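Long-range contacts in EDTA monooxygenase (EDTA-degrading bacterium BNC1, PDB 5DQP), which probably catalyses the oxidation of EDTA with molecular oxygen, as a monooxygenase of the luciferase-like family that would use reduced FMN supplied by a partner flavin reductase: residues Phe33-Ser41 and Leu78-Val86; Arg40-Ile50 and Pro389-Val400. All coordinates share one frame; numbering follows the deposited sequence.

Helix 35-47 takes part in both contacts: its N-terminal half meets helix 75-85 in contact 1, and its C-terminal half and the turn after it meet helix 390-405 in contact 2. The two share Arg40 and Ser41 and touch directly where Ile82 packs on Ala42. Each is mostly buried, with aliphatic side chains at the centre and one arginine-carboxylate salt bridge toward the more exposed margin. Their geometry differs. The helices of contact 1 are steeply inclined, meet through a knob and an aromatic face, and adjoin the second subunit; those of contact 2 run nearly parallel, bury more surface and touch no other chain.

Contact 1 of 2, residues Phe33-Ser41 and Leu78-Val86; sequences FDLENYIRS and LAAAITGRV
Glu36 OE2 is gripped by both terminal nitrogens of Arg85. The firmer bond comes from Arg85 NH2, 2.8 Å from Glu36 OE2 with an N-H...O angle of 144°, on the syn lone pair; the second, from Arg85 NH1, is weak. The carboxylate and guanidinium planes are 22° apart, the acid at the edge of the arginine. Glu36 starts out pointing away from helix 75-85, and a bend at chi2 brings its carboxylate back. Arginine suits this place because its long chain spans the margin while its methylenes stay with the apolar side chains: Ile39 CD1 lies 3.8 Å from Arg85 CG, and Ile39 CG1 sits over one guanidinium face, toward its rim. Arg85 NE bonds Gly84 O of the second subunit, so the arginine serves the dimer interface as well.

Further in, Leu35 is a knob in a hole formed by Leu78, Ala81, Ile82 and Arg85. Its CD1 comes 3.8 Å from Ala81 CB, where the small alanine gives the leucine access to the neighbouring helix. The two helices flank the parallel barrel of this luciferase-like, TIM-barrel-type fold; their segments 35-41 and 78-85 cross at -58°, the axes 9.8 Å apart at closest approach. At the barrel side, Leu78 and Ile82 also reach strand 52-55. Leu78 CD2 stands over the middle of the Tyr38 ring, 4.0 Å from its centroid, in a CH-pi contact; Asn37 ND2 lies over the opposite face. Tyrosine offers a broad apolar face here, while its OH bonds Ile32 O. Ile82 CD1 packs 3.8 Å from Tyr38 CB. Toward the end of helix 75-85, Ile39 CG2 lies 3.9 Å from Val86 CG2, and the two beta-branched side chains slide past each other in opposite directions.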
# COMPACT_ATOMS: atom_id res chain seq x y z
N PHE A 33 -7.00 13.86 -4.41
CA PHE A 33 -6.77 13.33 -3.08
C PHE A 33 -7.98 12.58 -2.53
O PHE A 33 -8.02 12.28 -1.34
CB PHE A 33 -6.36 14.46 -2.14
CG PHE A 33 -5.16 15.24 -2.63
CD1 PHE A 33 -3.91 14.63 -2.72
CD2 PHE A 33 -5.29 16.58 -3.02
CE1 PHE A 33 -2.81 15.34 -3.17
CE2 PHE A 33 -4.20 17.29 -3.47
CZ PHE A 33 -2.95 16.67 -3.55
N ASP A 34 -8.95 12.26 -3.38
CA ASP A 34 -10.19 11.63 -2.97
C ASP A 34 -10.26 10.23 -3.57
O ASP A 34 -10.18 10.07 -4.79
CB ASP A 34 -11.38 12.48 -3.43
CG ASP A 34 -12.73 11.83 -3.10
OD1 ASP A 34 -12.77 10.84 -2.34
OD2 ASP A 34 -13.76 12.32 -3.60
N LEU A 35 -10.42 9.22 -2.71
CA LEU A 35 -10.50 7.85 -3.19
C LEU A 35 -11.58 7.70 -4.27
O LEU A 35 -11.39 6.97 -5.26
CB LEU A 35 -10.78 6.91 -2.02
CG LEU A 35 -11.02 5.44 -2.37
CD1 LEU A 35 -9.78 4.83 -3.11
CD2 LEU A 35 -11.41 4.66 -1.08
N GLU A 36 -12.71 8.39 -4.11
CA GLU A 36 -13.80 8.25 -5.07
C GLU A 36 -13.39 8.71 -6.46
O GLU A 36 -13.91 8.20 -7.46
CB GLU A 36 -15.03 9.02 -4.59
CG GLU A 36 -15.64 8.46 -3.30
CD GLU A 36 -15.96 6.96 -3.38
OE1 GLU A 36 -16.47 6.52 -4.44
OE2 GLU A 36 -15.70 6.24 -2.38
N ASN A 37 -12.46 9.66 -6.56
CA ASN A 37 -11.91 10.01 -7.87
C ASN A 37 -11.33 8.78 -8.56
O ASN A 37 -11.46 8.64 -9.78
CB ASN A 37 -10.84 11.10 -7.71
CG ASN A 37 -10.23 11.53 -9.03
OD1 ASN A 37 -10.88 12.19 -9.83
ND2 ASN A 37 -8.95 11.18 -9.25
N TYR A 38 -10.67 7.91 -7.82
CA TYR A 38 -10.08 6.73 -8.44
C TYR A 38 -11.09 5.60 -8.59
O TYR A 38 -11.04 4.86 -9.57
CB TYR A 38 -8.85 6.27 -7.64
CG TYR A 38 -7.87 7.42 -7.55
CD1 TYR A 38 -6.95 7.64 -8.58
CD2 TYR A 38 -7.91 8.31 -6.49
CE1 TYR A 38 -6.08 8.72 -8.54
CE2 TYR A 38 -7.04 9.39 -6.42
CZ TYR A 38 -6.13 9.59 -7.47
OH TYR A 38 -5.27 10.67 -7.43
N ILE A 39 -12.02 5.48 -7.64
CA ILE A 39 -13.09 4.49 -7.80
C ILE A 39 -13.84 4.77 -9.09
O ILE A 39 -14.11 3.85 -9.88
CB ILE A 39 -14.04 4.50 -6.59
CG1 ILE A 39 -13.30 4.23 -5.28
CG2 ILE A 39 -15.16 3.45 -6.78
CD1 ILE A 39 -12.51 2.95 -5.26
N ARG A 40 -14.22 6.03 -9.31
CA ARG A 40 -14.95 6.39 -10.51
C ARG A 40 -14.21 5.92 -11.76
O ARG A 40 -14.79 5.30 -12.65
CB ARG A 40 -15.20 7.90 -10.54
CG ARG A 40 -16.04 8.40 -11.74
CD ARG A 40 -16.71 9.77 -11.38
NE ARG A 40 -17.13 10.55 -12.55
CZ ARG A 40 -17.61 11.79 -12.50
NH1 ARG A 40 -17.73 12.43 -11.33
NH2 ARG A 40 -17.95 12.43 -13.63
N SER A 41 -12.90 6.18 -11.82
CA SER A 41 -12.15 5.78 -13.00
C SER A 41 -12.00 4.28 -13.10
O SER A 41 -12.03 3.72 -14.20
CB SER A 41 -10.77 6.43 -13.00
OG SER A 41 -10.89 7.77 -13.41
N LEU A 78 -3.02 2.84 -2.68
CA LEU A 78 -4.14 3.17 -3.56
C LEU A 78 -4.71 1.91 -4.22
O LEU A 78 -5.93 1.71 -4.24
CB LEU A 78 -3.70 4.21 -4.61
CG LEU A 78 -4.74 4.91 -5.48
CD1 LEU A 78 -5.96 5.35 -4.67
CD2 LEU A 78 -4.12 6.09 -6.26
N ALA A 79 -3.85 1.04 -4.77
CA ALA A 79 -4.38 -0.15 -5.43
C ALA A 79 -5.12 -1.07 -4.45
O ALA A 79 -6.09 -1.75 -4.83
CB ALA A 79 -3.25 -0.90 -6.13
N ALA A 80 -4.68 -1.12 -3.19
CA ALA A 80 -5.41 -1.90 -2.19
C ALA A 80 -6.80 -1.33 -1.92
O ALA A 80 -7.76 -2.09 -1.76
CB ALA A 80 -4.60 -1.96 -0.88
N ALA A 81 -6.92 -0.00 -1.83
CA ALA A 81 -8.22 0.60 -1.53
C ALA A 81 -9.15 0.48 -2.73
O ALA A 81 -10.32 0.10 -2.58
CB ALA A 81 -8.06 2.07 -1.14
N ILE A 82 -8.64 0.76 -3.92
CA ILE A 82 -9.44 0.58 -5.14
C ILE A 82 -9.99 -0.84 -5.23
O ILE A 82 -11.20 -1.04 -5.40
CB ILE A 82 -8.62 0.91 -6.39
CG1 ILE A 82 -8.20 2.39 -6.41
CG2 ILE A 82 -9.45 0.54 -7.64
CD1 ILE A 82 -7.31 2.78 -7.68
N THR A 83 -9.11 -1.84 -5.22
CA THR A 83 -9.58 -3.20 -5.46
C THR A 83 -10.34 -3.77 -4.27
O THR A 83 -11.13 -4.70 -4.45
CB THR A 83 -8.44 -4.14 -5.86
OG1 THR A 83 -7.48 -4.23 -4.81
CG2 THR A 83 -7.78 -3.63 -7.17
N GLY A 84 -10.16 -3.20 -3.07
CA GLY A 84 -11.07 -3.53 -1.99
C GLY A 84 -12.52 -3.23 -2.34
O GLY A 84 -13.43 -3.87 -1.82
N ARG A 85 -12.74 -2.27 -3.24
CA ARG A 85 -14.05 -1.73 -3.58
C ARG A 85 -14.53 -2.13 -4.97
O ARG A 85 -15.72 -2.39 -5.15
CB ARG A 85 -14.02 -0.20 -3.48
CG ARG A 85 -15.23 0.47 -4.14
CD ARG A 85 -16.30 0.84 -3.13
NE ARG A 85 -15.72 1.65 -2.07
CZ ARG A 85 -15.84 2.97 -1.96
NH1 ARG A 85 -15.25 3.60 -0.95
NH2 ARG A 85 -16.56 3.66 -2.84
N VAL A 86 -13.66 -2.18 -5.95
CA VAL A 86 -14.02 -2.46 -7.34
C VAL A 86 -13.57 -3.89 -7.67
O VAL A 86 -12.37 -4.17 -7.63
CB VAL A 86 -13.38 -1.45 -8.29
CG1 VAL A 86 -13.86 -1.66 -9.72
CG2 VAL A 86 -13.67 -0.00 -7.80

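Contact 2 of 2, residues Arg40-Ile50 and Pro389-Val400; sequences RSAEIARRGRI and PDALEIFVDQVV
Helix 40-47 and helix 390-400 run side by side in the same direction, 8° from parallel with axes 9.3 Å apart, and their backbones come close at Ser41-Pro389 and again at Gly48-Val396. Ile44 occupies the middle of the seam and divides its branches. With CG1 anti to the carbonyl carbon (chi1 -73°), it sends CD1 to Pro389 CB, 3.7 Å away, while CG2 lies 3.9 Å from Val396 CG2 and also rests against the backbone of Glu393. Beta-branched isoleucine can thus fill two places along one helix flank.

At the beginning of the seam, the compact ring of Pro389, which follows a cis peptide bond, packs against Arg40, Ser41 and Ile44 of the first helix. Its CB is 3.4 Å from Ser41 OG, and its CG is 3.6 Å from Arg40 NE, approaching that guanidinium obliquely. At the other end, Gly48 brings the backbones close: Val396 CG1 lies 3.6 Å from Gly48 CA. Arg49, with positive phi, then ends the helix in a Schellman motif, and the chain turns to bring Ile50 CD1 to Val400 CG2, 4.1 Å away.

On the solvent side, Arg47 NH2 donates to Asp397 OD1 at 2.7 Å and 160°, a nearly straight bond of a salt bridge, on the syn side and somewhat out of the carboxylate plane. The bend at chi3 turns the guanidinium so that its edge meets the acid. Glu393 CG lies at that edge too, and its nearby carboxylate probably adds to the negative field.

Beneath the helix pair, Ala45, Ile50 and Leu392 pack on strand 7-11, while Phe395 packs on Ile271 of strand 262-271 and Leu369 of helix 362-374.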
# COMPACT_ATOMS: atom_id res chain seq x y z
N ARG A 40 -14.22 6.03 -9.31
CA ARG A 40 -14.95 6.39 -10.51
C ARG A 40 -14.21 5.92 -11.76
O ARG A 40 -14.79 5.30 -12.65
CB ARG A 40 -15.20 7.90 -10.54
CG ARG A 40 -16.04 8.40 -11.74
CD ARG A 40 -16.71 9.77 -11.38
NE ARG A 40 -17.13 10.55 -12.55
CZ ARG A 40 -17.61 11.79 -12.50
NH1 ARG A 40 -17.73 12.43 -11.33
NH2 ARG A 40 -17.95 12.43 -13.63
N SER A 41 -12.90 6.18 -11.82
CA SER A 41 -12.15 5.78 -13.00
C SER A 41 -12.00 4.28 -13.10
O SER A 41 -12.03 3.72 -14.20
CB SER A 41 -10.77 6.43 -13.00
OG SER A 41 -10.89 7.77 -13.41
N ALA A 42 -11.81 3.60 -11.96
CA ALA A 42 -11.63 2.15 -12.04
C ALA A 42 -12.93 1.46 -12.42
O ALA A 42 -12.91 0.46 -13.14
CB ALA A 42 -11.07 1.60 -10.72
N GLU A 43 -14.07 1.99 -11.96
CA GLU A 43 -15.38 1.44 -12.34
C GLU A 43 -15.69 1.72 -13.81
O GLU A 43 -16.37 0.91 -14.46
CB GLU A 43 -16.48 2.01 -11.44
CG GLU A 43 -16.60 1.40 -10.02
CD GLU A 43 -17.24 -0.03 -9.95
OE1 GLU A 43 -17.46 -0.51 -8.81
OE2 GLU A 43 -17.51 -0.66 -11.01
N ILE A 44 -15.22 2.84 -14.37
CA ILE A 44 -15.34 3.04 -15.81
C ILE A 44 -14.52 2.00 -16.57
O ILE A 44 -15.00 1.39 -17.53
CB ILE A 44 -14.95 4.48 -16.19
CG1 ILE A 44 -16.04 5.46 -15.74
CG2 ILE A 44 -14.66 4.60 -17.70
CD1 ILE A 44 -15.56 6.92 -15.74
N ALA A 45 -13.27 1.78 -16.16
CA ALA A 45 -12.46 0.77 -16.84
C ALA A 45 -13.07 -0.62 -16.68
O ALA A 45 -13.05 -1.43 -17.61
CB ALA A 45 -11.02 0.81 -16.31
N ARG A 46 -13.63 -0.91 -15.51
CA ARG A 46 -14.28 -2.21 -15.29
C ARG A 46 -15.45 -2.42 -16.24
O ARG A 46 -15.61 -3.49 -16.83
CB ARG A 46 -14.74 -2.33 -13.84
CG ARG A 46 -15.29 -3.70 -13.45
CD ARG A 46 -16.04 -3.57 -12.11
NE ARG A 46 -16.98 -4.66 -11.92
CZ ARG A 46 -18.18 -4.72 -12.49
NH1 ARG A 46 -18.59 -3.75 -13.30
NH2 ARG A 46 -18.96 -5.77 -12.25
N ARG A 47 -16.28 -1.38 -16.41
CA ARG A 47 -17.39 -1.44 -17.37
C ARG A 47 -16.90 -1.70 -18.80
O ARG A 47 -17.57 -2.42 -19.56
CB ARG A 47 -18.21 -0.15 -17.30
CG ARG A 47 -19.27 -0.02 -18.41
CD ARG A 47 -20.15 1.22 -18.22
NE ARG A 47 -19.62 2.40 -18.92
CZ ARG A 47 -19.21 3.51 -18.32
NH1 ARG A 47 -19.27 3.61 -16.99
NH2 ARG A 47 -18.76 4.53 -19.03
N GLY A 48 -15.73 -1.18 -19.17
CA GLY A 48 -15.13 -1.50 -20.45
C GLY A 48 -14.41 -2.83 -20.54
O GLY A 48 -13.92 -3.17 -21.63
N ARG A 49 -14.36 -3.60 -19.45
CA ARG A 49 -13.54 -4.82 -19.39
C ARG A 49 -12.05 -4.55 -19.61
O ARG A 49 -11.32 -5.43 -20.08
CB ARG A 49 -14.02 -5.87 -20.39
CG ARG A 49 -15.50 -6.17 -20.36
CD ARG A 49 -16.01 -6.45 -18.95
NE ARG A 49 -17.46 -6.67 -18.97
CZ ARG A 49 -18.33 -6.12 -18.15
NH1 ARG A 49 -17.94 -5.28 -17.19
NH2 ARG A 49 -19.62 -6.41 -18.28
N ILE A 50 -11.58 -3.35 -19.30
CA ILE A 50 -10.14 -3.13 -19.33
C ILE A 50 -9.48 -4.19 -18.46
O ILE A 50 -10.03 -4.59 -17.43
CB ILE A 50 -9.81 -1.70 -18.86
CG1 ILE A 50 -10.49 -0.66 -19.76
CG2 ILE A 50 -8.31 -1.46 -18.88
CD1 ILE A 50 -10.33 -0.88 -21.27
N PRO A 389 -11.77 11.49 -14.93
CA PRO A 389 -12.16 10.28 -15.66
C PRO A 389 -12.65 10.52 -17.09
O PRO A 389 -12.80 9.54 -17.83
CB PRO A 389 -13.30 9.71 -14.80
CG PRO A 389 -13.87 10.86 -14.13
CD PRO A 389 -12.71 11.78 -13.82
N ASP A 390 -12.88 11.80 -17.44
CA ASP A 390 -13.69 12.14 -18.61
C ASP A 390 -13.20 11.44 -19.88
O ASP A 390 -14.01 10.88 -20.63
CB ASP A 390 -13.73 13.67 -18.83
CG ASP A 390 -14.42 14.43 -17.67
OD1 ASP A 390 -14.28 14.00 -16.51
OD2 ASP A 390 -15.08 15.47 -17.91
N ALA A 391 -11.89 11.49 -20.15
CA ALA A 391 -11.39 10.94 -21.42
C ALA A 391 -11.34 9.43 -21.40
O ALA A 391 -11.49 8.79 -22.45
CB ALA A 391 -10.01 11.49 -21.77
N LEU A 392 -11.16 8.82 -20.23
CA LEU A 392 -11.28 7.37 -20.20
C LEU A 392 -12.72 6.96 -20.42
O LEU A 392 -12.98 5.93 -21.04
CB LEU A 392 -10.74 6.81 -18.89
CG LEU A 392 -10.66 5.30 -18.72
CD1 LEU A 392 -9.77 4.73 -19.82
CD2 LEU A 392 -10.08 5.03 -17.32
N GLU A 393 -13.67 7.75 -19.93
CA GLU A 393 -15.08 7.45 -20.17
C GLU A 393 -15.39 7.46 -21.67
O GLU A 393 -16.08 6.57 -22.19
CB GLU A 393 -15.93 8.46 -19.39
CG GLU A 393 -17.44 8.22 -19.35
CD GLU A 393 -18.16 9.09 -18.30
OE1 GLU A 393 -17.49 9.80 -17.50
OE2 GLU A 393 -19.41 9.07 -18.29
N ILE A 394 -14.85 8.44 -22.40
CA ILE A 394 -14.99 8.48 -23.85
C ILE A 394 -14.37 7.24 -24.49
O ILE A 394 -14.95 6.62 -25.38
CB ILE A 394 -14.34 9.76 -24.42
CG1 ILE A 394 -15.03 11.00 -23.86
CG2 ILE A 394 -14.39 9.78 -25.96
CD1 ILE A 394 -16.50 11.10 -24.22
N PHE A 395 -13.13 6.90 -24.10
CA PHE A 395 -12.50 5.71 -24.67
C PHE A 395 -13.36 4.47 -24.41
O PHE A 395 -13.67 3.71 -25.34
CB PHE A 395 -11.09 5.54 -24.11
CG PHE A 395 -10.31 4.47 -24.81
CD1 PHE A 395 -10.46 3.14 -24.45
CD2 PHE A 395 -9.48 4.79 -25.87
CE1 PHE A 395 -9.78 2.14 -25.10
CE2 PHE A 395 -8.78 3.81 -26.52
CZ PHE A 395 -8.93 2.47 -26.14
N VAL A 396 -13.79 4.26 -23.17
CA VAL A 396 -14.57 3.07 -22.84
C VAL A 396 -15.95 3.09 -23.51
O VAL A 396 -16.48 2.04 -23.89
CB VAL A 396 -14.70 2.94 -21.30
CG1 VAL A 396 -15.88 2.02 -20.95
CG2 VAL A 396 -13.39 2.44 -20.67
N ASP A 397 -16.57 4.26 -23.61
CA ASP A 397 -17.90 4.32 -24.20
C ASP A 397 -17.88 4.18 -25.71
O ASP A 397 -18.86 3.73 -26.30
CB ASP A 397 -18.59 5.65 -23.88
CG ASP A 397 -19.03 5.78 -22.43
OD1 ASP A 397 -19.10 4.75 -21.72
OD2 ASP A 397 -19.33 6.94 -22.02
N GLN A 398 -16.82 4.62 -26.38
CA GLN A 398 -16.88 4.75 -27.83
C GLN A 398 -15.80 3.97 -28.57
O GLN A 398 -16.04 3.58 -29.71
CB GLN A 398 -16.81 6.23 -28.22
CG GLN A 398 -17.95 7.02 -27.53
CD GLN A 398 -17.94 8.51 -27.81
OE1 GLN A 398 -17.76 8.93 -28.95
NE2 GLN A 398 -18.17 9.32 -26.77
N VAL A 399 -14.65 3.72 -27.98
CA VAL A 399 -13.63 2.92 -28.67
C VAL A 399 -13.78 1.44 -28.35
O VAL A 399 -13.86 0.60 -29.25
CB VAL A 399 -12.22 3.44 -28.32
CG1 VAL A 399 -11.14 2.51 -28.93
CG2 VAL A 399 -12.03 4.90 -28.76
N VAL A 400 -13.85 1.10 -27.06
CA VAL A 400 -13.99 -0.29 -26.66
C VAL A 400 -15.12 -1.02 -27.40
O VAL A 400 -14.89 -2.12 -27.91
CB VAL A 400 -14.08 -0.39 -25.13
CG1 VAL A 400 -14.61 -1.74 -24.67
CG2 VAL A 400 -12.68 -0.12 -24.54